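Local atomic coordinates of uncharacterized protein (Thermus thermophilus HB8, PDB entry 4WVA), a protein that hydrolyses mannosylglycerate, a solute made by thermophiles under osmotic stress, to mannose and glycerate, and splits glucosylglycerate about as efficiently. Residues Q13-G18 and G407-A412; P29-W34 and L55-D60; D35-A40 and A108-Y113; Y61-D66 and F132-A137. All blocks are in the same frame, centred on the assembly; numbering follows the deposited sequence.

Contacts 2 and 3 lie in the buried core, contact 1 is partly buried, and contact 4 is at the surface. Contacts 2 and 3 share helix 33-43, contacts 2 and 4 share helix 48-62, and contact 1 joins the neighbourhoods of the first and last helices of the chain. The chemistry changes with depth. Contact 3 sets only apolar side chains, two alanines and a valine, beside a backbone carbonyl; contact 2 adds a buried glutamine to its leucines; contact 1 gathers polar groups round N15; and contact 4 relies on a glutamine hydrogen bond and two bridging waters. W410 of contact 1 packs on W34 of contact 2 and D35 of contact 3, drawing these three together.

Contact 1 of 4, residues Q13-G18 and G407-A412; sequences QRNSRG and GFSWSA
G407 meets two residues of 13-18. Its CA lies 4.1 Å from NH2 of R14, whose guanidinium approaches obliquely at the end of a chain bent at chi3, and its carbonyl O faces the amide end of N15. The glycine has positive phi (52°), a backbone shape that suits a residue without a side chain, and a CB here might also crowd R14 NH2. F408, the N-cap of the next helix, turns its CB away from 13-18; its CE2 sits 3.3 Å above the plane of the W410 ring, offset toward the rim. S409 then swings back. Its OG stands beside its own backbone N (chi1 -65°), which brings it to 3.5 Å from CB of N15, while its main polar partner is the carbonyl O of V22. The end of the buried N15 amide faces both G407 O and S409 OG. Trimming N15 to an alanine would probably open a gap there and leave the G407 carbonyl without the polar group that now faces it. W410 points elsewhere, meeting W34 and F38 edge-to-face. A412 comes back to A8 and V11 of helix 4-15. The contact thus brings the two ends of the chain of this (alpha/alpha)6 barrel together, with the side chain of S409 about 6 Å from that of D35, a probable substrate-binding residue. The first and last helices lie against each other, with helix 33-43 touching S409 through I39 and helix 356-368 covering W410 and S411.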
loop_
_atom_site.group_PDB
_atom_site.type_symbol
_atom_site.label_atom_id
_atom_site.label_comp_id
_atom_site.label_asym_id
_atom_site.label_seq_id
_atom_site.Cartn_x
_atom_site.Cartn_y
_atom_site.Cartn_z
ATOM N N GLN A 13 3.732 -34.437 22.951
ATOM C CA GLN A 13 3.312 -35.843 22.972
ATOM C C GLN A 13 2.409 -36.183 24.164
ATOM O O GLN A 13 1.456 -36.945 24.005
ATOM C CB GLN A 13 4.513 -36.774 22.890
ATOM C CG GLN A 13 5.279 -36.681 21.570
ATOM C CD GLN A 13 4.640 -37.403 20.400
ATOM O OE1 GLN A 13 3.417 -37.489 20.275
ATOM N NE2 GLN A 13 5.481 -37.899 19.501
ATOM N N ARG A 14 2.688 -35.601 25.329
ATOM C CA ARG A 14 1.819 -35.768 26.507
ATOM C C ARG A 14 0.435 -35.185 26.281
ATOM O O ARG A 14 -0.578 -35.781 26.705
ATOM C CB ARG A 14 2.429 -35.138 27.777
ATOM C CG ARG A 14 3.574 -35.945 28.380
ATOM C CD ARG A 14 3.969 -35.431 29.773
ATOM N NE ARG A 14 4.164 -33.971 29.820
ATOM C CZ ARG A 14 3.513 -33.105 30.610
ATOM N NH1 ARG A 14 2.572 -33.505 31.471
ATOM N NH2 ARG A 14 3.799 -31.802 30.537
ATOM N N ASN A 15 0.373 -34.033 25.596
ATOM C CA ASN A 15 -0.912 -33.369 25.364
ATOM C C ASN A 15 -1.630 -33.864 24.106
ATOM O O ASN A 15 -2.763 -33.467 23.831
ATOM C CB ASN A 15 -0.720 -31.845 25.282
ATOM C CG ASN A 15 -0.274 -31.221 26.593
ATOM O OD1 ASN A 15 0.157 -30.048 26.612
ATOM N ND2 ASN A 15 -0.385 -31.947 27.678
ATOM N N SER A 16 -0.989 -34.722 23.332
ATOM C CA SER A 16 -1.625 -35.270 22.128
ATOM C C SER A 16 -2.734 -36.216 22.507
ATOM O O SER A 16 -2.590 -37.002 23.447
ATOM C CB SER A 16 -0.616 -36.016 21.266
ATOM O OG SER A 16 -1.240 -36.507 20.096
ATOM N N ARG A 17 -3.843 -36.134 21.771
ATOM C CA ARG A 17 -4.916 -37.129 21.860
ATOM C C ARG A 17 -5.050 -37.871 20.523
ATOM O O ARG A 17 -6.122 -38.355 20.175
ATOM C CB ARG A 17 -6.222 -36.448 22.268
ATOM C CG ARG A 17 -6.163 -35.666 23.583
ATOM C CD ARG A 17 -5.957 -36.562 24.800
ATOM N NE ARG A 17 -5.742 -35.804 26.044
ATOM C CZ ARG A 17 -4.559 -35.545 26.609
ATOM N NH1 ARG A 17 -3.417 -36.000 26.093
ATOM N NH2 ARG A 17 -4.519 -34.851 27.741
ATOM N N GLY A 18 -3.946 -37.988 19.801
ATOM C CA GLY A 18 -3.927 -38.619 18.488
ATOM C C GLY A 18 -4.038 -37.602 17.373
ATOM O O GLY A 18 -3.055 -37.271 16.718
ATOM N N GLY A 407 2.531 -27.081 31.399
ATOM C CA GLY A 407 2.741 -27.884 30.201
ATOM C C GLY A 407 1.901 -27.370 29.045
ATOM O O GLY A 407 1.057 -28.107 28.482
ATOM N N PHE A 408 2.078 -26.081 28.737
ATOM C CA PHE A 408 1.190 -25.415 27.800
ATOM C C PHE A 408 1.676 -25.585 26.361
ATOM O O PHE A 408 2.812 -25.230 26.023
ATOM C CB PHE A 408 1.050 -23.937 28.163
ATOM C CG PHE A 408 -0.017 -23.244 27.387
ATOM C CD1 PHE A 408 -1.377 -23.508 27.610
ATOM C CD2 PHE A 408 0.320 -22.381 26.377
ATOM C CE1 PHE A 408 -2.357 -22.863 26.880
ATOM C CE2 PHE A 408 -0.656 -21.740 25.647
ATOM C CZ PHE A 408 -1.996 -21.966 25.892
ATOM N N SER A 409 0.790 -26.110 25.524
ATOM C CA SER A 409 1.158 -26.628 24.207
ATOM C C SER A 409 1.754 -25.591 23.257
ATOM O O SER A 409 2.795 -25.850 22.678
ATOM C CB SER A 409 -0.021 -27.342 23.556
ATOM O OG SER A 409 -0.357 -28.486 24.327
ATOM N N TRP A 410 1.140 -24.423 23.073
ATOM C CA TRP A 410 1.710 -23.549 22.041
ATOM C C TRP A 410 3.071 -22.966 22.437
ATOM O O TRP A 410 3.865 -22.570 21.571
ATOM C CB TRP A 410 0.760 -22.475 21.515
ATOM C CG TRP A 410 0.493 -21.239 22.299
ATOM C CD1 TRP A 410 1.352 -20.487 23.067
ATOM C CD2 TRP A 410 -0.752 -20.532 22.289
ATOM N NE1 TRP A 410 0.698 -19.390 23.548
ATOM C CE2 TRP A 410 -0.599 -19.394 23.080
ATOM C CE3 TRP A 410 -1.989 -20.783 21.694
ATOM C CZ2 TRP A 410 -1.641 -18.504 23.309
ATOM C CZ3 TRP A 410 -3.016 -19.905 21.903
ATOM C CH2 TRP A 410 -2.849 -18.778 22.718
ATOM N N SER A 411 3.349 -22.953 23.729
ATOM C CA SER A 411 4.669 -22.523 24.208
ATOM C C SER A 411 5.713 -23.546 23.766
ATOM O O SER A 411 6.715 -23.185 23.159
ATOM C CB SER A 411 4.657 -22.334 25.729
ATOM O OG SER A 411 3.776 -21.276 26.090
ATOM N N ALA A 412 5.444 -24.820 24.035
ATOM C CA ALA A 412 6.296 -25.905 23.557
ATOM C C ALA A 412 6.406 -25.907 22.041
ATOM O O ALA A 412 7.506 -25.985 21.476
ATOM C CB ALA A 412 5.805 -27.241 24.081
#

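Contact 2 of 4, residues P29-W34 and L55-D60; sequences PYQWLW and LLCLFD
L33 and L58 bring the two backbones closest, their CA atoms 7.0 Å apart. Segment 29-34 runs as a short edge strand, 31-32, whose neighbour is strand 72-74, and then turns at the N-cap residue W32 into helix 33-43; segment 55-60 is helical throughout. L58 reaches across with CG anti to its backbone N (chi1 178°), and its two methyls divide the work: CD1 rests 4.0 Å from L33 CA, and CD2 lies 4.0 Å from L33 O. The side chains themselves meet more loosely, L33 CG to L58 CD2 at 4.3 Å. Helices 33-43 and 48-62 are consecutive in the chain of this (alpha/alpha)6-barrel enzyme, and W32, L33, W34 and D35, where the first of them begins, are probably substrate-binding residues. Q31 sets out toward helix 48-62, and its extended chain crosses that of L58 at a slant, its amide carbon CD coming within 3.9 Å of L58 CA. That flat end lies over the backbone at L58, with the thiol of C57 beside it. S36 and H75 border the same buried amide. On the far side of the helix, L55 packs on V107 and V111 of helix 107-117, while F59 reaches K134 and L135.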
loop_
_atom_site.group_PDB
_atom_site.type_symbol
_atom_site.label_atom_id
_atom_site.label_comp_id
_atom_site.label_asym_id
_atom_site.label_seq_id
_atom_site.Cartn_x
_atom_site.Cartn_y
_atom_site.Cartn_z
ATOM N N PRO A 29 -9.188 -29.243 28.205
ATOM C CA PRO A 29 -9.195 -30.667 27.836
ATOM C C PRO A 29 -9.933 -30.969 26.526
ATOM O O PRO A 29 -10.583 -32.020 26.374
ATOM C CB PRO A 29 -9.889 -31.295 29.052
ATOM C CG PRO A 29 -10.914 -30.268 29.405
ATOM C CD PRO A 29 -10.237 -28.928 29.191
ATOM N N TYR A 30 -9.820 -30.059 25.554
ATOM C CA TYR A 30 -10.525 -30.172 24.298
ATOM C C TYR A 30 -9.616 -29.573 23.237
ATOM O O TYR A 30 -8.437 -29.261 23.524
ATOM C CB TYR A 30 -11.863 -29.397 24.318
ATOM C CG TYR A 30 -12.849 -29.811 25.383
ATOM C CD1 TYR A 30 -13.473 -31.051 25.312
ATOM C CD2 TYR A 30 -13.186 -28.954 26.430
ATOM C CE1 TYR A 30 -14.397 -31.436 26.274
ATOM C CE2 TYR A 30 -14.116 -29.344 27.397
ATOM C CZ TYR A 30 -14.704 -30.593 27.301
ATOM O OH TYR A 30 -15.643 -31.015 28.246
ATOM N N GLN A 31 -10.125 -29.449 22.019
ATOM C CA GLN A 31 -9.386 -28.782 20.936
ATOM C C GLN A 31 -9.809 -27.317 20.777
ATOM O O GLN A 31 -10.992 -27.016 20.613
ATOM C CB GLN A 31 -9.573 -29.523 19.615
ATOM C CG GLN A 31 -8.856 -28.880 18.427
ATOM C CD GLN A 31 -8.749 -29.733 17.175
ATOM O OE1 GLN A 31 -7.754 -29.638 16.423
ATOM N NE2 GLN A 31 -9.764 -30.527 16.899
ATOM N N TRP A 32 -8.822 -26.419 20.808
ATOM C CA TRP A 32 -9.058 -24.986 20.593
ATOM C C TRP A 32 -8.525 -24.561 19.215
ATOM O O TRP A 32 -7.531 -25.086 18.737
ATOM C CB TRP A 32 -8.336 -24.166 21.666
ATOM C CG TRP A 32 -9.179 -23.743 22.821
ATOM C CD1 TRP A 32 -9.698 -22.504 23.026
ATOM C CD2 TRP A 32 -9.603 -24.536 23.937
ATOM N NE1 TRP A 32 -10.391 -22.456 24.194
ATOM C CE2 TRP A 32 -10.356 -23.690 24.779
ATOM C CE3 TRP A 32 -9.430 -25.872 24.304
ATOM C CZ2 TRP A 32 -10.938 -24.136 25.952
ATOM C CZ3 TRP A 32 -10.007 -26.311 25.492
ATOM C CH2 TRP A 32 -10.752 -25.456 26.286
ATOM N N LEU A 33 -9.207 -23.604 18.599
ATOM C CA LEU A 33 -8.947 -23.167 17.229
ATOM C C LEU A 33 -7.568 -22.532 17.066
ATOM O O LEU A 33 -6.722 -23.086 16.334
ATOM C CB LEU A 33 -10.050 -22.198 16.792
ATOM C CG LEU A 33 -10.178 -21.794 15.320
ATOM C CD1 LEU A 33 -11.477 -21.004 15.157
ATOM C CD2 LEU A 33 -8.980 -21.002 14.811
ATOM N N TRP A 34 -7.307 -21.371 17.667
ATOM C CA TRP A 34 -5.999 -20.760 17.354
ATOM C C TRP A 34 -4.851 -21.540 17.995
ATOM O O TRP A 34 -3.784 -21.623 17.402
ATOM C CB TRP A 34 -5.897 -19.217 17.529
ATOM C CG TRP A 34 -5.784 -18.636 18.908
ATOM C CD1 TRP A 34 -6.254 -19.146 20.104
ATOM C CD2 TRP A 34 -5.216 -17.349 19.222
ATOM N NE1 TRP A 34 -5.989 -18.257 21.118
ATOM C CE2 TRP A 34 -5.345 -17.158 20.598
ATOM C CE3 TRP A 34 -4.606 -16.340 18.445
ATOM C CZ2 TRP A 34 -4.878 -16.004 21.231
ATOM C CZ3 TRP A 34 -4.141 -15.196 19.076
ATOM C CH2 TRP A 34 -4.284 -15.037 20.449
ATOM N N LEU A 55 -4.898 -29.972 11.951
ATOM C CA LEU A 55 -5.815 -29.038 11.309
ATOM C C LEU A 55 -6.943 -29.780 10.591
ATOM O O LEU A 55 -8.066 -29.290 10.506
ATOM C CB LEU A 55 -5.056 -28.135 10.354
ATOM C CG LEU A 55 -3.892 -27.394 11.026
ATOM C CD1 LEU A 55 -3.254 -26.472 10.010
ATOM C CD2 LEU A 55 -4.363 -26.668 12.280
ATOM N N LEU A 56 -6.666 -30.961 10.053
ATOM C CA LEU A 56 -7.756 -31.760 9.481
ATOM C C LEU A 56 -8.803 -32.004 10.547
ATOM O O LEU A 56 -10.015 -31.922 10.295
ATOM C CB LEU A 56 -7.250 -33.110 8.978
ATOM C CG LEU A 56 -6.339 -33.075 7.759
ATOM C CD1 LEU A 56 -5.780 -34.462 7.459
ATOM C CD2 LEU A 56 -7.122 -32.567 6.586
ATOM N N CYS A 57 -8.334 -32.349 11.741
ATOM C CA CYS A 57 -9.241 -32.671 12.841
ATOM C C CYS A 57 -10.097 -31.456 13.216
ATOM O O CYS A 57 -11.304 -31.560 13.384
ATOM C CB CYS A 57 -8.430 -33.162 14.029
ATOM S SG CYS A 57 -9.404 -33.656 15.458
ATOM N N LEU A 58 -9.452 -30.293 13.357
ATOM C CA LEU A 58 -10.156 -29.056 13.654
ATOM C C LEU A 58 -11.323 -28.799 12.675
ATOM O O LEU A 58 -12.448 -28.505 13.096
ATOM C CB LEU A 58 -9.163 -27.891 13.641
ATOM C CG LEU A 58 -9.735 -26.497 13.880
ATOM C CD1 LEU A 58 -10.407 -26.368 15.227
ATOM C CD2 LEU A 58 -8.614 -25.473 13.707
ATOM N N PHE A 59 -11.062 -28.919 11.372
ATOM C CA PHE A 59 -12.109 -28.668 10.378
ATOM C C PHE A 59 -13.125 -29.790 10.308
ATOM O O PHE A 59 -14.349 -29.551 10.273
ATOM C CB PHE A 59 -11.509 -28.403 9.001
ATOM C CG PHE A 59 -11.029 -26.996 8.833
ATOM C CD1 PHE A 59 -11.899 -26.001 8.431
ATOM C CD2 PHE A 59 -9.721 -26.658 9.125
ATOM C CE1 PHE A 59 -11.471 -24.697 8.290
ATOM C CE2 PHE A 59 -9.286 -25.362 8.978
ATOM C CZ PHE A 59 -10.164 -24.377 8.579
ATOM N N ASP A 60 -12.631 -31.025 10.291
ATOM C CA ASP A 60 -13.529 -32.186 10.112
ATOM C C ASP A 60 -14.554 -32.323 11.238
ATOM O O ASP A 60 -15.731 -32.633 10.981
ATOM C CB ASP A 60 -12.713 -33.476 9.998
ATOM C CG ASP A 60 -12.091 -33.663 8.642
ATOM O OD1 ASP A 60 -12.520 -33.007 7.688
ATOM O OD2 ASP A 60 -11.172 -34.495 8.530
#

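Contact 3 of 4, residues D35-A40 and A108-Y113; sequences DSAFIA and ATVVRY
A37 offers two things to V110, a methyl and a carbonyl. Its CB touches CG2 of the valine at 4.0 Å, and its O lies under the fork of the isopropyl group, 3.4 Å from CG2 and 3.5 Å from CG1. The CA atoms of A37 and V110 are just 6.2 Å apart, an approach consistent with the small alanine side chain. F38 starts away from 108-113 and packs on W360 and M361 of helix 356-368. A40, one turn on from A37, presents its CB to the other branch, 4.1 Å from V110 CG1. That branch stands anti to the valine N (chi1 173°), and this rotation lets each methyl meet a different alanine CB. With V110 cut back to an alanine, A37 O and the A40 methyl would probably face a gap, and L55 of helix 48-62, which packs on the same valine, would lose part of its support. R112, on another face of helix 107-117, reaches A275 of a second subunit. This apolar helix-to-helix packing is part of the core of the (alpha/alpha)6 barrel, and helix 33-43 carries D35, a probable substrate-binding residue, near its start.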
loop_
_atom_site.group_PDB
_atom_site.type_symbol
_atom_site.label_atom_id
_atom_site.label_comp_id
_atom_site.label_asym_id
_atom_site.label_seq_id
_atom_site.Cartn_x
_atom_site.Cartn_y
_atom_site.Cartn_z
ATOM N N ASP A 35 -5.110 -22.230 19.110
ATOM C CA ASP A 35 -4.081 -23.071 19.701
ATOM C C ASP A 35 -3.640 -24.133 18.714
ATOM O O ASP A 35 -2.446 -24.355 18.540
ATOM C CB ASP A 35 -4.562 -23.756 20.987
ATOM C CG ASP A 35 -4.913 -22.785 22.082
ATOM O OD1 ASP A 35 -5.859 -21.973 21.890
ATOM O OD2 ASP A 35 -4.272 -22.848 23.152
ATOM N N SER A 36 -4.594 -24.821 18.084
ATOM C CA SER A 36 -4.234 -25.917 17.187
ATOM C C SER A 36 -3.377 -25.403 16.043
ATOM O O SER A 36 -2.485 -26.093 15.580
ATOM C CB SER A 36 -5.466 -26.666 16.674
ATOM O OG SER A 36 -5.844 -27.685 17.587
ATOM N N ALA A 37 -3.631 -24.170 15.601
ATOM C CA ALA A 37 -2.897 -23.622 14.483
ATOM C C ALA A 37 -1.440 -23.434 14.893
ATOM O O ALA A 37 -0.545 -23.863 14.172
ATOM C CB ALA A 37 -3.506 -22.314 14.024
ATOM N N PHE A 38 -1.201 -22.818 16.046
ATOM C CA PHE A 38 0.198 -22.638 16.514
ATOM C C PHE A 38 0.834 -23.999 16.794
ATOM O O PHE A 38 2.008 -24.207 16.501
ATOM C CB PHE A 38 0.315 -21.751 17.755
ATOM C CG PHE A 38 -0.153 -20.340 17.541
ATOM C CD1 PHE A 38 0.562 -19.466 16.722
ATOM C CD2 PHE A 38 -1.310 -19.875 18.151
ATOM C CE1 PHE A 38 0.126 -18.174 16.522
ATOM C CE2 PHE A 38 -1.753 -18.577 17.940
ATOM C CZ PHE A 38 -1.029 -17.720 17.124
ATOM N N ILE A 39 0.081 -24.907 17.409
ATOM C CA ILE A 39 0.611 -26.219 17.770
ATOM C C ILE A 39 1.075 -26.997 16.550
ATOM O O ILE A 39 2.110 -27.648 16.602
ATOM C CB ILE A 39 -0.407 -27.014 18.618
ATOM C CG1 ILE A 39 -0.591 -26.343 19.984
ATOM C CG2 ILE A 39 -0.025 -28.492 18.719
ATOM C CD1 ILE A 39 -1.856 -26.784 20.702
ATOM N N ALA A 40 0.320 -26.926 15.450
ATOM C CA ALA A 40 0.716 -27.574 14.196
ATOM C C ALA A 40 2.120 -27.186 13.733
ATOM O O ALA A 40 2.860 -28.022 13.218
ATOM C CB ALA A 40 -0.325 -27.312 13.102
ATOM N N ALA A 108 -5.119 -20.235 8.100
ATOM C CA ALA A 108 -4.674 -20.243 6.680
ATOM C C ALA A 108 -3.185 -19.981 6.538
ATOM O O ALA A 108 -2.526 -20.495 5.637
ATOM C CB ALA A 108 -5.461 -19.243 5.852
ATOM N N THR A 109 -2.669 -19.143 7.421
ATOM C CA THR A 109 -1.238 -18.837 7.455
ATOM C C THR A 109 -0.428 -20.099 7.750
ATOM O O THR A 109 0.599 -20.365 7.107
ATOM C CB THR A 109 -1.001 -17.738 8.488
ATOM O OG1 THR A 109 -1.626 -16.549 8.018
ATOM C CG2 THR A 109 0.500 -17.466 8.715
ATOM N N VAL A 110 -0.914 -20.889 8.699
ATOM C CA VAL A 110 -0.249 -22.135 9.048
ATOM C C VAL A 110 -0.387 -23.140 7.904
ATOM O O VAL A 110 0.573 -23.815 7.554
ATOM C CB VAL A 110 -0.729 -22.687 10.407
ATOM C CG1 VAL A 110 -0.137 -24.065 10.656
ATOM C CG2 VAL A 110 -0.374 -21.731 11.533
ATOM N N VAL A 111 -1.570 -23.223 7.306
ATOM C CA VAL A 111 -1.770 -24.136 6.182
ATOM C C VAL A 111 -0.832 -23.792 5.002
ATOM O O VAL A 111 -0.258 -24.695 4.371
ATOM C CB VAL A 111 -3.247 -24.210 5.756
ATOM C CG1 VAL A 111 -3.379 -24.977 4.459
ATOM C CG2 VAL A 111 -4.098 -24.874 6.848
ATOM N N ARG A 112 -0.657 -22.509 4.706
ATOM C CA ARG A 112 0.256 -22.114 3.625
ATOM C C ARG A 112 1.676 -22.615 3.933
ATOM O O ARG A 112 2.376 -23.144 3.068
ATOM C CB ARG A 112 0.266 -20.604 3.414
ATOM C CG ARG A 112 1.263 -20.202 2.337
ATOM C CD ARG A 112 1.338 -18.699 2.140
ATOM N NE ARG A 112 2.321 -18.369 1.104
ATOM C CZ ARG A 112 2.613 -17.129 0.703
ATOM N NH1 ARG A 112 2.017 -16.082 1.237
ATOM N NH2 ARG A 112 3.529 -16.940 -0.243
ATOM N N TYR A 113 2.108 -22.439 5.165
ATOM C CA TYR A 113 3.429 -22.897 5.570
ATOM C C TYR A 113 3.567 -24.417 5.441
ATOM O O TYR A 113 4.546 -24.919 4.858
ATOM C CB TYR A 113 3.764 -22.492 7.009
ATOM C CG TYR A 113 5.153 -22.908 7.365
ATOM C CD1 TYR A 113 6.234 -22.121 6.998
ATOM C CD2 TYR A 113 5.397 -24.127 7.994
ATOM C CE1 TYR A 113 7.513 -22.516 7.285
ATOM C CE2 TYR A 113 6.681 -24.533 8.265
ATOM C CZ TYR A 113 7.726 -23.716 7.919
ATOM O OH TYR A 113 9.011 -24.116 8.204
#

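Contact 4 of 4, residues Y61-D66 and F132-A137; sequences YGQGPD and FPKLLA
Q63 lays its amide across the root of the K134 side chain, with OE1 3.4 Å from K134 CB. Its chain is fully extended, CG anti to the backbone N (chi1 -170°), carrying the amide from the end of helix 48-62 across to helix 121-146. NE2 donates to K134 O at 2.9 Å, a fairly straight bond (160° at the hydrogen) that comes in tilted 28° from the carbonyl plane. The same nitrogen also bonds G67 O, and its flank rests 3.9 Å from the methyl of A137. OE1 is served by a water, which donates to it at 2.7 Å and accepts from K134 NZ at 3.0 Å; the lysine chain bends at its last torsion to meet that water. Three bonds thus fix how the amide is turned. Farther along the loop, a second water donates both to D66 O, at 2.9 Å, and to A137 O, where no direct bond joins the two backbones. Loop 63-66 is therefore held along one side of helix 121-146 at the protein surface. K134 also packs on D60 of helix 48-62, while L135 turns inward to V107, A108 and V111 of helix 107-117, and to L248 of helix 235-254.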
loop_
_atom_site.group_PDB
_atom_site.type_symbol
_atom_site.label_atom_id
_atom_site.label_comp_id
_atom_site.label_asym_id
_atom_site.label_seq_id
_atom_site.Cartn_x
_atom_site.Cartn_y
_atom_site.Cartn_z
ATOM N N TYR A 61 -14.125 -32.080 12.470
ATOM C CA TYR A 61 -15.023 -32.190 13.625
ATOM C C TYR A 61 -15.574 -30.875 14.149
ATOM O O TYR A 61 -16.527 -30.874 14.931
ATOM C CB TYR A 61 -14.333 -32.970 14.746
ATOM C CG TYR A 61 -14.017 -34.361 14.308
ATOM C CD1 TYR A 61 -15.009 -35.335 14.284
ATOM C CD2 TYR A 61 -12.742 -34.702 13.870
ATOM C CE1 TYR A 61 -14.736 -36.617 13.851
ATOM C CE2 TYR A 61 -12.454 -35.975 13.421
ATOM C CZ TYR A 61 -13.458 -36.932 13.425
ATOM O OH TYR A 61 -13.189 -38.212 12.995
ATOM N N GLY A 62 -14.988 -29.755 13.729
ATOM C CA GLY A 62 -15.417 -28.440 14.206
ATOM C C GLY A 62 -16.289 -27.646 13.257
ATOM O O GLY A 62 -17.221 -26.975 13.686
ATOM N N GLN A 63 -16.006 -27.685 11.957
ATOM C CA GLN A 63 -16.634 -26.709 11.066
ATOM C C GLN A 63 -18.115 -26.991 10.889
ATOM O O GLN A 63 -18.498 -28.105 10.570
ATOM C CB GLN A 63 -15.946 -26.643 9.711
ATOM C CG GLN A 63 -16.403 -25.489 8.846
ATOM C CD GLN A 63 -15.538 -25.324 7.621
ATOM O OE1 GLN A 63 -15.097 -26.305 7.011
ATOM N NE2 GLN A 63 -15.298 -24.079 7.243
ATOM N N GLY A 64 -18.908 -25.954 11.119
ATOM C CA GLY A 64 -20.371 -26.025 10.984
ATOM C C GLY A 64 -20.807 -25.948 9.539
ATOM O O GLY A 64 -20.016 -25.656 8.618
ATOM N N PRO A 65 -22.093 -26.215 9.309
ATOM C CA PRO A 65 -22.598 -26.269 7.951
ATOM C C PRO A 65 -22.551 -24.948 7.194
ATOM O O PRO A 65 -22.521 -24.956 5.968
ATOM C CB PRO A 65 -24.049 -26.740 8.126
ATOM C CG PRO A 65 -24.378 -26.527 9.557
ATOM C CD PRO A 65 -23.091 -26.609 10.317
ATOM N N ASP A 66 -22.537 -23.831 7.912
ATOM C CA ASP A 66 -22.448 -22.522 7.278
ATOM C C ASP A 66 -21.003 -22.024 7.120
ATOM O O ASP A 66 -20.793 -20.897 6.697
ATOM C CB ASP A 66 -23.278 -21.496 8.059
ATOM C CG ASP A 66 -22.812 -21.327 9.508
ATOM O OD1 ASP A 66 -21.895 -22.060 9.965
ATOM O OD2 ASP A 66 -23.387 -20.457 10.200
ATOM N N PHE A 132 -8.445 -26.252 1.452
ATOM C CA PHE A 132 -8.658 -24.944 0.858
ATOM C C PHE A 132 -10.142 -24.495 0.848
ATOM O O PHE A 132 -10.453 -23.381 1.282
ATOM C CB PHE A 132 -8.075 -24.856 -0.556
ATOM C CG PHE A 132 -8.348 -23.540 -1.210
ATOM C CD1 PHE A 132 -7.588 -22.430 -0.899
ATOM C CD2 PHE A 132 -9.410 -23.401 -2.085
ATOM C CE1 PHE A 132 -7.868 -21.202 -1.475
ATOM C CE2 PHE A 132 -9.708 -22.181 -2.663
ATOM C CZ PHE A 132 -8.935 -21.076 -2.350
ATOM N N PRO A 133 -11.059 -25.345 0.344
ATOM C CA PRO A 133 -12.465 -24.894 0.319
ATOM C C PRO A 133 -13.073 -24.736 1.719
ATOM O O PRO A 133 -13.970 -23.920 1.927
ATOM C CB PRO A 133 -13.191 -25.983 -0.477
ATOM C CG PRO A 133 -12.290 -27.146 -0.496
ATOM C CD PRO A 133 -10.885 -26.685 -0.237
ATOM N N LYS A 134 -12.540 -25.468 2.687
ATOM C CA LYS A 134 -12.955 -25.330 4.076
ATOM C C LYS A 134 -12.489 -24.003 4.697
ATOM O O LYS A 134 -13.258 -23.318 5.364
ATOM C CB LYS A 134 -12.446 -26.526 4.886
ATOM C CG LYS A 134 -12.975 -27.853 4.360
ATOM C CD LYS A 134 -12.600 -29.010 5.262
ATOM C CE LYS A 134 -13.075 -30.337 4.695
ATOM N NZ LYS A 134 -14.558 -30.389 4.615
ATOM N N LEU A 135 -11.220 -23.651 4.480
ATOM C CA LEU A 135 -10.713 -22.341 4.872
ATOM C C LEU A 135 -11.527 -21.213 4.226
ATOM O O LEU A 135 -11.925 -20.243 4.877
ATOM C CB LEU A 135 -9.253 -22.198 4.423
ATOM C CG LEU A 135 -8.216 -22.984 5.218
ATOM C CD1 LEU A 135 -6.919 -23.128 4.453
ATOM C CD2 LEU A 135 -7.963 -22.251 6.529
ATOM N N LEU A 136 -11.763 -21.348 2.931
ATOM C CA LEU A 136 -12.490 -20.335 2.182
ATOM C C LEU A 136 -13.897 -20.151 2.771
ATOM O O LEU A 136 -14.382 -19.030 2.905
ATOM C CB LEU A 136 -12.553 -20.736 0.709
ATOM C CG LEU A 136 -13.170 -19.753 -0.272
ATOM C CD1 LEU A 136 -12.317 -18.506 -0.399
ATOM C CD2 LEU A 136 -13.341 -20.429 -1.622
ATOM N N ALA A 137 -14.542 -21.259 3.131
ATOM C CA ALA A 137 -15.887 -21.203 3.706
ATOM C C ALA A 137 -15.892 -20.539 5.077
ATOM O O ALA A 137 -16.839 -19.839 5.435
ATOM C CB ALA A 137 -16.492 -22.601 3.780
HETATM O O HOH W 1 -15.988 -28.820 6.690
HETATM O O HOH W 2 -19.389 -19.939 4.399
#